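Local coordinates for protein rRNA N-glycosidase (Bougainvillea spectabilis, PDB 3CTK) that is a ribosome-inactivating protein, a member of a family of plant toxins that inactivate ribosomes, at residues 187-192 / 224-229. Sequence-based numbering, arbitrary orientation. Where two conformers were deposited one is given.
Sequences PNFKVL and PSNDPW
The ammonium group of Lys190 is met by three groups: NZ forms a salt bridge with Asp240, makes a cation-pi contact with Tyr171, and lies 4.2 Å from the centroid of the six-membered ring of Trp229, an off-centre cation-pi contact 35° from the ring normal. Lysine suits this place because a long aliphatic stem can carry a charge that far. CG stands anti to the backbone N (chi1 179°) and the rest of the chain is extended, running alongside Pro224, with CD 3.8 Å from Pro224 CG. Proline offers that stem a rigid, apolar flank.

At the first turn of the helix, the Phe189 ring is covered on one face by Asn226, whose flat amide can lie on a flat ring: the two planes are within 4° of parallel. Asn226 CB sits 3.5 Å from the Phe189 ring centroid, a CH-pi contact. At the ring edge, in plane, Pro224 O approaches Phe189 CD1 at 3.4 Å, where the ring C-H dipole should favour an oxygen. Asn188 is the N-cap, its carboxamide pairing an acceptor for the first helical amides with a donor: OD1 accepts a nearly straight bond from Val191 N (2.9 Å) and a weak one from Lys190 N, while ND2 is hydrogen-bonded to Tyr171 OH.

No hydrogen bond crosses between 187-192 and 224-229; ring, stacked-amide and aliphatic contacts hold them, while Asp240, outside both, probably balances the Lys190 charge.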
# COMPACT_ATOMS: atom_id res chain seq x y z
N PRO A 187 11.97 0.22 7.96
CA PRO A 187 11.44 1.58 7.79
C PRO A 187 11.82 2.53 8.93
O PRO A 187 11.62 2.21 10.10
CB PRO A 187 9.94 1.35 7.68
CG PRO A 187 9.72 0.13 8.53
CD PRO A 187 10.88 -0.75 8.13
N ASN A 188 12.35 3.70 8.56
CA ASN A 188 12.76 4.67 9.57
C ASN A 188 11.58 5.43 10.17
O ASN A 188 10.43 5.21 9.78
CB ASN A 188 13.81 5.66 9.00
CG ASN A 188 13.27 6.56 7.89
OD1 ASN A 188 12.13 7.03 7.95
ND2 ASN A 188 14.10 6.82 6.89
N PHE A 189 11.87 6.29 11.13
CA PHE A 189 10.84 7.06 11.83
C PHE A 189 9.92 7.87 10.92
O PHE A 189 8.73 7.98 11.20
CB PHE A 189 11.47 7.99 12.86
CG PHE A 189 12.36 7.29 13.85
CD1 PHE A 189 13.74 7.31 13.71
CD2 PHE A 189 11.80 6.59 14.92
CE1 PHE A 189 14.56 6.64 14.62
CE2 PHE A 189 12.61 5.92 15.84
CZ PHE A 189 13.99 5.95 15.69
N LYS A 190 10.47 8.43 9.84
CA LYS A 190 9.67 9.22 8.92
C LYS A 190 8.73 8.35 8.10
O LYS A 190 7.56 8.70 7.90
CB LYS A 190 10.56 10.06 7.99
CG LYS A 190 9.76 10.89 6.98
CD LYS A 190 10.61 11.96 6.30
CE LYS A 190 9.77 12.71 5.26
NZ LYS A 190 10.49 13.88 4.66
N VAL A 191 9.24 7.23 7.61
CA VAL A 191 8.41 6.32 6.82
C VAL A 191 7.18 5.94 7.65
O VAL A 191 6.04 6.07 7.18
CB VAL A 191 9.19 5.04 6.46
CG1 VAL A 191 8.25 4.03 5.80
CG2 VAL A 191 10.33 5.38 5.51
N LEU A 192 7.41 5.51 8.88
CA LEU A 192 6.32 5.12 9.77
C LEU A 192 5.37 6.27 10.08
O LEU A 192 4.15 6.08 10.13
CB LEU A 192 6.90 4.54 11.07
CG LEU A 192 7.18 3.03 11.10
CD1 LEU A 192 7.68 2.56 9.75
CD2 LEU A 192 8.18 2.71 12.19
N PRO A 224 13.38 11.82 9.61
CA PRO A 224 14.03 10.50 9.52
C PRO A 224 14.81 10.12 10.78
O PRO A 224 15.00 8.93 11.06
CB PRO A 224 14.94 10.65 8.31
CG PRO A 224 14.18 11.61 7.43
CD PRO A 224 13.71 12.64 8.43
N SER A 225 15.25 11.12 11.53
CA SER A 225 16.02 10.88 12.76
C SER A 225 15.16 10.94 14.03
O SER A 225 15.69 11.00 15.14
CB SER A 225 17.16 11.89 12.86
OG SER A 225 16.66 13.22 12.85
N ASN A 226 13.85 10.94 13.84
CA ASN A 226 12.89 10.97 14.95
C ASN A 226 12.75 12.33 15.63
O ASN A 226 12.32 12.41 16.79
CB ASN A 226 13.24 9.91 15.99
CG ASN A 226 12.04 9.49 16.82
OD1 ASN A 226 12.19 8.86 17.87
ND2 ASN A 226 10.85 9.81 16.34
N ASP A 227 13.10 13.40 14.93
CA ASP A 227 12.99 14.74 15.50
C ASP A 227 11.70 15.39 15.00
O ASP A 227 11.19 15.04 13.93
CB ASP A 227 14.18 15.61 15.09
CG ASP A 227 15.50 15.07 15.61
OD1 ASP A 227 15.56 14.71 16.81
OD2 ASP A 227 16.47 15.01 14.84
N PRO A 228 11.14 16.32 15.79
CA PRO A 228 9.90 17.00 15.39
C PRO A 228 10.06 17.71 14.05
O PRO A 228 11.07 18.35 13.80
CB PRO A 228 9.67 17.99 16.53
CG PRO A 228 10.26 17.29 17.71
CD PRO A 228 11.55 16.74 17.14
N TRP A 229 9.06 17.57 13.19
CA TRP A 229 9.06 18.21 11.88
C TRP A 229 7.71 18.90 11.71
O TRP A 229 6.73 18.26 11.33
CB TRP A 229 9.29 17.16 10.78
CG TRP A 229 9.26 17.71 9.37
CD1 TRP A 229 9.75 18.91 8.94
CD2 TRP A 229 8.75 17.05 8.20
NE1 TRP A 229 9.58 19.05 7.58
CE2 TRP A 229 8.97 17.92 7.10
CE3 TRP A 229 8.14 15.81 7.98
CZ2 TRP A 229 8.58 17.58 5.80
CZ3 TRP A 229 7.75 15.48 6.68
CH2 TRP A 229 7.98 16.37 5.61